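Local coordinates for tryptophan decarboxylase 1 (Oryza sativa subsp. japonica, PDB 6KHO), which catalyses the PLP-dependent decarboxylation of L-tryptophan to tryptamine, and of 5-hydroxy-L-tryptophan to serotonin, in the serotonin pathway, at residues G169-V181 with L373-G386. Sequence-based numbering, arbitrary orientation.
Sequences GVILGTTSEAMLV and LKDMQVGVGRRFRG. With PLP (pyridoxal-5'-phosphate), chain C; PLP (pyridoxal-5'-phosphate), chain J.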
ATOM      1  N   GLY A 169     -15.130  -3.841  -7.882  1.00 29.38           N
ATOM      2  CA  GLY A 169     -13.915  -3.052  -7.841  1.00 29.72           C
ATOM      3  C   GLY A 169     -13.216  -3.164  -6.507  1.00 30.45           C
ATOM      4  O   GLY A 169     -13.729  -3.754  -5.555  1.00 25.72           O
ATOM      5  N   VAL A 170     -12.014  -2.592  -6.458  1.00 25.15           N
ATOM      6  CA  VAL A 170     -11.241  -2.513  -5.227  1.00 26.34           C
ATOM      7  C   VAL A 170     -10.340  -1.289  -5.318  1.00 27.60           C
ATOM      8  O   VAL A 170      -9.819  -0.965  -6.389  1.00 24.61           O
ATOM      9  CB  VAL A 170     -10.420  -3.802  -4.978  1.00 25.73           C
ATOM     10  CG1 VAL A 170      -9.425  -4.058  -6.124  1.00 25.20           C
ATOM     11  CG2 VAL A 170      -9.686  -3.726  -3.622  1.00 26.15           C
ATOM     12  N   ILE A 171     -10.163  -0.604  -4.194  1.00 25.14           N
ATOM     13  CA  ILE A 171      -9.182   0.468  -4.106  1.00 28.07           C
ATOM     14  C   ILE A 171      -7.861  -0.147  -3.661  1.00 28.00           C
ATOM     15  O   ILE A 171      -7.789  -0.793  -2.610  1.00 27.05           O
ATOM     16  CB  ILE A 171      -9.630   1.569  -3.134  1.00 28.73           C
ATOM     17  CG1 ILE A 171     -10.934   2.214  -3.623  1.00 27.95           C
ATOM     18  CG2 ILE A 171      -8.522   2.602  -2.979  1.00 26.39           C
ATOM     19  CD1 ILE A 171     -11.547   3.190  -2.561  1.00 30.20           C
ATOM     20  N   LEU A 172      -6.827   0.044  -4.469  1.00 25.72           N
ATOM     21  CA  LEU A 172      -5.475  -0.410  -4.187  1.00 27.97           C
ATOM     22  C   LEU A 172      -4.564   0.805  -4.032  1.00 29.05           C
ATOM     23  O   LEU A 172      -4.958   1.943  -4.299  1.00 27.36           O
ATOM     24  CB  LEU A 172      -4.961  -1.331  -5.312  1.00 26.98           C
ATOM     25  CG  LEU A 172      -5.850  -2.541  -5.612  1.00 25.27           C
ATOM     26  CD1 LEU A 172      -5.428  -3.277  -6.891  1.00 26.49           C
ATOM     27  CD2 LEU A 172      -5.860  -3.496  -4.424  1.00 25.86           C
ATOM     28  N   GLY A 173      -3.326   0.553  -3.604  1.00 32.71           N
ATOM     29  CA  GLY A 173      -2.370   1.640  -3.469  1.00 30.82           C
ATOM     30  C   GLY A 173      -1.845   2.143  -4.805  1.00 32.81           C
ATOM     31  O   GLY A 173      -1.661   3.348  -4.990  1.00 34.85           O
ATOM     32  N   THR A 174      -1.612   1.238  -5.765  1.00 28.70           N
ATOM     33  CA  THR A 174      -0.842   1.581  -6.954  1.00 28.34           C
ATOM     34  C   THR A 174      -1.399   0.891  -8.189  1.00 30.82           C
ATOM     35  O   THR A 174      -2.041  -0.158  -8.112  1.00 24.94           O
ATOM     36  CB  THR A 174       0.646   1.172  -6.830  1.00 32.23           C
ATOM     37  OG1 THR A 174       0.737  -0.247  -6.618  1.00 30.87           O
ATOM     38  CG2 THR A 174       1.344   1.914  -5.679  1.00 35.01           C
ATOM     39  N   THR A 175      -1.081   1.470  -9.348  1.00 28.23           N
ATOM     40  CA  THR A 175      -1.365   0.790 -10.608  1.00 31.18           C
ATOM     41  C   THR A 175      -0.589  -0.521 -10.710  1.00 30.40           C
ATOM     42  O   THR A 175      -1.097  -1.511 -11.252  1.00 29.56           O
ATOM     43  CB  THR A 175      -1.052   1.723 -11.784  1.00 29.60           C
ATOM     44  OG1 THR A 175      -1.979   2.814 -11.767  1.00 29.58           O
ATOM     45  CG2 THR A 175      -1.186   0.998 -13.128  1.00 29.75           C
ATOM     46  N   SER A 176       0.627  -0.568 -10.153  1.00 27.98           N
ATOM     47  CA  SER A 176       1.406  -1.801 -10.220  1.00 30.09           C
ATOM     48  C   SER A 176       0.668  -2.969  -9.571  1.00 29.32           C
ATOM     49  O   SER A 176       0.652  -4.072 -10.128  1.00 26.21           O
ATOM     50  CB  SER A 176       2.774  -1.612  -9.563  1.00 34.89           C
ATOM     51  OG  SER A 176       3.494  -0.565 -10.192  1.00 40.18           O
ATOM     52  N   GLU A 177       0.066  -2.754  -8.389  1.00 23.77           N
ATOM     53  CA  GLU A 177      -0.692  -3.832  -7.759  1.00 26.89           C
ATOM     54  C   GLU A 177      -1.908  -4.219  -8.594  1.00 24.64           C
ATOM     55  O   GLU A 177      -2.270  -5.397  -8.661  1.00 27.83           O
ATOM     56  CB  GLU A 177      -1.135  -3.450  -6.338  1.00 27.77           C
ATOM     57  CG  GLU A 177      -1.701  -4.682  -5.573  1.00 26.95           C
ATOM     58  CD  GLU A 177      -2.024  -4.396  -4.120  1.00 32.79           C
ATOM     59  OE1 GLU A 177      -1.780  -3.251  -3.671  1.00 36.96           O
ATOM     60  OE2 GLU A 177      -2.521  -5.318  -3.428  1.00 33.19           O
ATOM     61  N   ALA A 178      -2.572  -3.238  -9.209  1.00 25.18           N
ATOM     62  CA  ALA A 178      -3.702  -3.550 -10.072  1.00 24.47           C
ATOM     63  C   ALA A 178      -3.255  -4.375 -11.277  1.00 28.55           C
ATOM     64  O   ALA A 178      -3.948  -5.316 -11.694  1.00 26.92           O
ATOM     65  CB  ALA A 178      -4.385  -2.252 -10.511  1.00 26.12           C
ATOM     66  N   MET A 179      -2.091  -4.046 -11.836  1.00 26.83           N
ATOM     67  CA  MET A 179      -1.544  -4.855 -12.913  1.00 27.92           C
ATOM     68  C   MET A 179      -1.186  -6.241 -12.412  1.00 26.61           C
ATOM     69  O   MET A 179      -1.463  -7.241 -13.085  1.00 26.69           O
ATOM     70  CB  MET A 179      -0.314  -4.175 -13.507  1.00 25.32           C
ATOM     71  CG  MET A 179      -0.648  -3.005 -14.391  1.00 32.28           C
ATOM     72  SD  MET A 179       0.816  -2.014 -14.736  1.00 36.35           S
ATOM     73  CE  MET A 179       0.137  -0.839 -15.908  1.00 35.13           C
ATOM     74  N   LEU A 180      -0.571  -6.321 -11.236  1.00 23.76           N
ATOM     75  CA  LEU A 180      -0.083  -7.608 -10.743  1.00 26.28           C
ATOM     76  C   LEU A 180      -1.237  -8.577 -10.493  1.00 29.46           C
ATOM     77  O   LEU A 180      -1.165  -9.755 -10.861  1.00 28.41           O
ATOM     78  CB  LEU A 180       0.731  -7.409  -9.468  1.00 25.89           C
ATOM     79  CG  LEU A 180       1.166  -8.663  -8.697  1.00 28.72           C
ATOM     80  CD1 LEU A 180       1.967  -9.622  -9.596  1.00 26.69           C
ATOM     81  CD2 LEU A 180       1.997  -8.291  -7.492  1.00 29.85           C
ATOM     82  N   VAL A 181      -2.308  -8.102  -9.856  1.00 28.49           N
ATOM     83  CA  VAL A 181      -3.360  -9.048  -9.500  1.00 27.34           C
ATOM     84  C   VAL A 181      -4.122  -9.495 -10.750  1.00 26.15           C
ATOM     85  O   VAL A 181      -4.548 -10.651 -10.836  1.00 26.48           O
ATOM     86  CB  VAL A 181      -4.291  -8.466  -8.413  1.00 26.70           C
ATOM     87  CG1 VAL A 181      -3.502  -8.123  -7.133  1.00 29.33           C
ATOM     88  CG2 VAL A 181      -5.081  -7.246  -8.905  1.00 25.18           C
ATOM     89  N   LEU A 373     -12.259  -7.657   1.211  1.00 26.24           N
ATOM     90  CA  LEU A 373     -11.375  -7.059   0.221  1.00 29.20           C
ATOM     91  C   LEU A 373      -9.938  -7.548   0.336  1.00 25.15           C
ATOM     92  O   LEU A 373      -9.152  -7.320  -0.591  1.00 28.78           O
ATOM     93  CB  LEU A 373     -11.449  -5.528   0.290  1.00 32.12           C
ATOM     94  CG  LEU A 373     -12.839  -5.032  -0.161  1.00 31.59           C
ATOM     95  CD1 LEU A 373     -13.047  -3.544   0.104  1.00 29.25           C
ATOM     96  CD2 LEU A 373     -13.117  -5.346  -1.613  1.00 31.99           C
ATOM     97  N   LYS A 374      -9.585  -8.274   1.397  1.00 24.55           N
ATOM     98  CA  LYS A 374      -8.333  -9.025   1.358  1.00 25.99           C
ATOM     99  C   LYS A 374      -8.284  -9.998   0.178  1.00 30.25           C
ATOM    100  O   LYS A 374      -7.190 -10.350  -0.281  1.00 28.22           O
ATOM    101  CB  LYS A 374      -8.127  -9.795   2.655  1.00 25.66           C
ATOM    102  CG  LYS A 374      -9.153 -10.900   2.892  1.00 26.41           C
ATOM    103  CD  LYS A 374      -8.760 -11.708   4.130  1.00 28.12           C
ATOM    104  CE  LYS A 374      -9.664 -12.903   4.327  1.00 37.47           C
ATOM    105  NZ  LYS A 374      -9.340 -13.955   3.308  1.00 33.00           N
ATOM    106  N   ASP A 375      -9.436 -10.423  -0.335  1.00 26.74           N
ATOM    107  CA  ASP A 375      -9.488 -11.377  -1.429  1.00 26.87           C
ATOM    108  C   ASP A 375      -9.412 -10.697  -2.790  1.00 27.22           C
ATOM    109  O   ASP A 375      -9.525 -11.375  -3.811  1.00 28.44           O
ATOM    110  CB  ASP A 375     -10.768 -12.224  -1.334  1.00 29.29           C
ATOM    111  CG  ASP A 375     -10.828 -13.087  -0.072  1.00 29.51           C
ATOM    112  OD1 ASP A 375      -9.779 -13.416   0.520  1.00 29.69           O
ATOM    113  OD2 ASP A 375     -11.947 -13.451   0.327  1.00 31.33           O
ATOM    114  N   MET A 376      -9.206  -9.378  -2.824  1.00 27.17           N
ATOM    115  CA  MET A 376      -9.071  -8.622  -4.064  1.00 28.08           C
ATOM    116  C   MET A 376      -7.735  -7.888  -4.151  1.00 28.03           C
ATOM    117  O   MET A 376      -7.577  -7.005  -4.999  1.00 28.47           O
ATOM    118  CB  MET A 376     -10.220  -7.619  -4.205  1.00 29.42           C
ATOM    119  CG  MET A 376     -11.588  -8.259  -4.288  1.00 30.42           C
ATOM    120  SD  MET A 376     -11.947  -8.698  -5.989  1.00 38.08           S
ATOM    121  CE  MET A 376     -12.179  -7.078  -6.729  1.00 35.17           C
ATOM    122  N   GLN A 377      -6.767  -8.236  -3.304  1.00 25.98           N
ATOM    123  CA  GLN A 377      -5.502  -7.505  -3.216  1.00 27.06           C
ATOM    124  C   GLN A 377      -4.409  -8.488  -2.830  1.00 27.74           C
ATOM    125  O   GLN A 377      -4.680  -9.660  -2.545  1.00 26.19           O
ATOM    126  CB  GLN A 377      -5.577  -6.372  -2.177  1.00 26.80           C
ATOM    127  CG  GLN A 377      -5.731  -6.912  -0.759  1.00 25.50           C
ATOM    128  CD  GLN A 377      -5.858  -5.818   0.316  1.00 29.28           C
ATOM    129  OE1 GLN A 377      -6.240  -4.684   0.029  1.00 31.25           O
ATOM    130  NE2 GLN A 377      -5.524  -6.168   1.554  1.00 27.04           N
ATOM    131  N   VAL A 378      -3.175  -7.987  -2.764  1.00 26.54           N
ATOM    132  CA  VAL A 378      -2.043  -8.833  -2.373  1.00 27.84           C
ATOM    133  C   VAL A 378      -2.062  -9.131  -0.874  1.00 29.18           C
ATOM    134  O   VAL A 378      -1.940 -10.289  -0.452  1.00 28.99           O
ATOM    135  CB  VAL A 378      -0.719  -8.176  -2.811  1.00 30.54           C
ATOM    136  CG1 VAL A 378       0.485  -8.852  -2.129  1.00 26.94           C
ATOM    137  CG2 VAL A 378      -0.603  -8.235  -4.340  1.00 30.03           C
ATOM    138  N   GLY A 379      -2.211  -8.098  -0.039  1.00 26.79           N
ATOM    139  CA  GLY A 379      -2.042  -8.237   1.395  1.00 31.59           C
ATOM    140  C   GLY A 379      -3.327  -8.588   2.136  1.00 32.03           C
ATOM    141  O   GLY A 379      -4.374  -8.859   1.546  1.00 28.33           O
ATOM    142  N   VAL A 380      -3.230  -8.578   3.467  1.00 27.78           N
ATOM    143  CA  VAL A 380      -4.373  -8.893   4.322  1.00 27.29           C
ATOM    144  C   VAL A 380      -4.972  -7.587   4.836  1.00 29.11           C
ATOM    145  O   VAL A 380      -6.090  -7.224   4.454  1.00 27.99           O
ATOM    146  CB  VAL A 380      -3.984  -9.833   5.480  1.00 31.03           C
ATOM    147  CG1 VAL A 380      -5.230 -10.270   6.271  1.00 32.47           C
ATOM    148  CG2 VAL A 380      -3.259 -11.062   4.941  1.00 31.46           C
ATOM    149  N   GLY A 381      -4.230  -6.862   5.684  1.00 24.93           N
ATOM    150  CA  GLY A 381      -4.727  -5.604   6.211  1.00 29.22           C
ATOM    151  C   GLY A 381      -4.841  -4.525   5.147  1.00 29.92           C
ATOM    152  O   GLY A 381      -4.269  -4.615   4.058  1.00 29.66           O
ATOM    153  N   ARG A 382      -5.610  -3.481   5.466  1.00 25.12           N
ATOM    154  CA  ARG A 382      -5.807  -2.363   4.549  1.00 28.68           C
ATOM    155  C   ARG A 382      -6.420  -1.192   5.306  1.00 30.52           C
ATOM    156  O   ARG A 382      -7.225  -1.395   6.219  1.00 27.00           O
ATOM    157  CB  ARG A 382      -6.709  -2.754   3.362  1.00 28.83           C
ATOM    158  CG  ARG A 382      -8.084  -3.329   3.760  1.00 28.62           C
ATOM    159  CD  ARG A 382      -8.666  -4.247   2.673  1.00 31.43           C
ATOM    160  NE  ARG A 382      -8.450  -3.701   1.338  1.00 32.52           N
ATOM    161  CZ  ARG A 382      -9.205  -2.752   0.794  1.00 32.11           C
ATOM    162  NH1 ARG A 382     -10.238  -2.261   1.472  1.00 32.47           N
ATOM    163  NH2 ARG A 382      -8.935  -2.303  -0.423  1.00 31.24           N
ATOM    164  N   ARG A 383      -6.025   0.023   4.909  1.00 27.65           N
ATOM    165  CA  ARG A 383      -6.574   1.281   5.395  1.00 32.08           C
ATOM    166  C   ARG A 383      -7.981   1.512   4.848  1.00 28.08           C
ATOM    167  O   ARG A 383      -8.384   0.954   3.828  1.00 29.55           O
ATOM    168  CB  ARG A 383      -5.708   2.471   4.953  1.00 30.69           C
ATOM    169  CG  ARG A 383      -4.420   2.662   5.714  1.00 35.46           C
ATOM    170  CD  ARG A 383      -3.642   3.870   5.154  1.00 36.20           C
ATOM    171  NE  ARG A 383      -4.453   5.088   5.135  1.00 32.53           N
ATOM    172  CZ  ARG A 383      -4.565   5.931   6.148  1.00 37.61           C
ATOM    173  NH1 ARG A 383      -3.914   5.711   7.297  1.00 38.43           N
ATOM    174  NH2 ARG A 383      -5.327   7.008   6.011  1.00 36.68           N
ATOM    175  N   PHE A 384      -8.707   2.393   5.533  1.00 29.94           N
ATOM    176  CA  PHE A 384     -10.017   2.894   5.110  1.00 27.85           C
ATOM    177  C   PHE A 384      -9.821   3.987   4.049  1.00 26.46           C
ATOM    178  O   PHE A 384     -10.023   5.179   4.288  1.00 27.18           O
ATOM    179  CB  PHE A 384     -10.752   3.404   6.347  1.00 27.05           C
ATOM    180  CG  PHE A 384     -12.199   3.783   6.125  1.00 25.74           C
ATOM    181  CD1 PHE A 384     -12.812   3.647   4.884  1.00 25.84           C
ATOM    182  CD2 PHE A 384     -12.937   4.294   7.182  1.00 27.99           C
ATOM    183  CE1 PHE A 384     -14.136   4.007   4.709  1.00 28.03           C
ATOM    184  CE2 PHE A 384     -14.261   4.658   7.017  1.00 30.01           C
ATOM    185  CZ  PHE A 384     -14.860   4.521   5.781  1.00 26.53           C
ATOM    186  N   ARG A 385      -9.402   3.560   2.848  1.00 26.17           N
ATOM    187  CA  ARG A 385      -9.165   4.503   1.751  1.00 27.87           C
ATOM    188  C   ARG A 385     -10.445   5.011   1.121  1.00 27.73           C
ATOM    189  O   ARG A 385     -10.421   6.053   0.461  1.00 26.52           O
ATOM    190  CB  ARG A 385      -8.332   3.876   0.630  1.00 32.35           C
ATOM    191  CG  ARG A 385      -6.981   3.377   1.053  1.00 34.36           C
ATOM    192  CD  ARG A 385      -6.008   3.223  -0.137  1.00 36.88           C
ATOM    193  NE  ARG A 385      -4.690   3.409   0.435  1.00 39.85           N
ATOM    194  CZ  ARG A 385      -3.927   2.418   0.873  1.00 44.70           C
ATOM    195  NH1 ARG A 385      -4.329   1.158   0.703  1.00 43.04           N
ATOM    196  NH2 ARG A 385      -2.756   2.696   1.456  1.00 37.73           N
ATOM    197  N   GLY A 386     -11.549   4.285   1.280  1.00 26.09           N
ATOM    198  CA  GLY A 386     -12.800   4.739   0.700  1.00 25.10           C
ATOM    199  C   GLY A 386     -13.251   6.079   1.242  1.00 26.80           C
ATOM    200  O   GLY A 386     -13.929   6.830   0.543  1.00 26.09           O
TER
HETATM  201  N1  PLP C 601       0.697   4.027 -15.464  1.00 37.10           N
HETATM  202  C2  PLP C 601       0.434   5.308 -15.906  1.00 35.48           C
HETATM  203  C2A PLP C 601      -0.166   5.564 -17.253  1.00 32.79           C
HETATM  204  C3  PLP C 601       0.735   6.391 -15.094  1.00 39.65           C
HETATM  205  O3  PLP C 601       0.470   7.660 -15.535  1.00 42.08           O
HETATM  206  C4  PLP C 601       1.284   6.190 -13.833  1.00 42.48           C
HETATM  207  C4A PLP C 601       1.255   7.298 -12.820  1.00 39.02           C
HETATM  208  C5  PLP C 601       1.549   4.902 -13.389  1.00 39.98           C
HETATM  209  C6  PLP C 601       1.256   3.819 -14.214  1.00 39.06           C
HETATM  210  C5A PLP C 601       2.165   4.742 -12.015  1.00 41.12           C
HETATM  211  O4P PLP C 601       2.129   3.421 -11.529  1.00 40.92           O
HETATM  212  P   PLP C 601       2.173   3.116  -9.933  1.00 42.61           P
HETATM  213  O1P PLP C 601       3.295   3.876  -9.279  1.00 48.93           O
HETATM  214  O2P PLP C 601       2.344   1.625  -9.779  1.00 41.05           O
HETATM  215  O3P PLP C 601       0.890   3.555  -9.251  1.00 35.88           O
HETATM  216  N1  PLP J 601       2.150 -12.496   9.314  1.00 35.40           N
HETATM  217  C2  PLP J 601       1.980 -12.201  10.647  1.00 36.15           C
HETATM  218  C2A PLP J 601       2.812 -12.890  11.701  1.00 34.72           C
HETATM  219  C3  PLP J 601       1.037 -11.251  11.007  1.00 35.56           C
HETATM  220  O3  PLP J 601       0.879 -10.957  12.335  1.00 36.98           O
HETATM  221  C4  PLP J 601       0.276 -10.589  10.037  1.00 36.71           C
HETATM  222  C4A PLP J 601      -0.118  -9.162  10.293  1.00 34.86           C
HETATM  223  C5  PLP J 601       0.443 -10.921   8.704  1.00 34.32           C
HETATM  224  C6  PLP J 601       1.391 -11.872   8.345  1.00 37.04           C
HETATM  225  C5A PLP J 601      -0.398 -10.236   7.642  1.00 35.08           C
HETATM  226  O4P PLP J 601       0.249  -9.077   7.199  1.00 37.76           O
HETATM  227  P   PLP J 601      -0.383  -7.983   6.210  1.00 32.19           P
HETATM  228  O1P PLP J 601       0.441  -6.740   6.438  1.00 31.72           O
HETATM  229  O2P PLP J 601      -0.226  -8.525   4.806  1.00 34.90           O
HETATM  230  O3P PLP J 601      -1.838  -7.696   6.476  1.00 38.75           O
HETATM  231  O   HOH W   1      -2.283  -5.402  -0.778  1.00 28.27           O
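Glu177 and Val378 join the phosphate-binding elements of two cofactor sites in the homodimer: 169-181 and 373-386 each hold the phosphate of a different PLP. Glu177 OE2 accepts from Val378 N at 2.8 Å, a nearly straight bond (173°) that meets the oxygen almost along its C-O axis. A water bridges the same oxygen to Gly379 N, so two successive amides of the loop are tied to one carboxylate. The Glu177 chain gets there extended, CG anti to the backbone N (chi1 -169°), with Val378 CG2 lying across it 3.9 Å from CG. The same methyl also touches Val181 CG1 and, a little farther off, Leu180 CD2.

Gln377 ties the loop together. Its CB rests on Leu172 CD2 (3.7 Å), while NE2 donates to Gly379 O and Gly381 O, and OE1 takes Arg382 NE at 2.8 Å, in the guanidinium plane. With an alanine in place of Gln377, Arg382 NE would probably lose this acceptor, and the turn carrying the phosphate donors Val380 N and Gly381 N would be freer to shift. Arg382 NH2 touches Val170 CG2 at 3.6 Å, and its NH1 forms a salt bridge with Glu139. Val170 and Met376 run alongside each other in opposite directions, their CB atoms 3.9 Å apart, and Ile171 CG2 lies against CB and CD of Arg385, whose guanidinium pairs with Asp337 of the second subunit.

At the other end of the contact, Thr175 N and Ser176 N bind the other phosphate at the start of helix 175-194, with Thr174 OG1 capping Glu177 N. Strand 168-172 is an edge strand of the mixed sheet within this chain, beside strand 339-343; the loop runs past it into helix 386-420, and helix 133-149 packs on Val170 and Leu373.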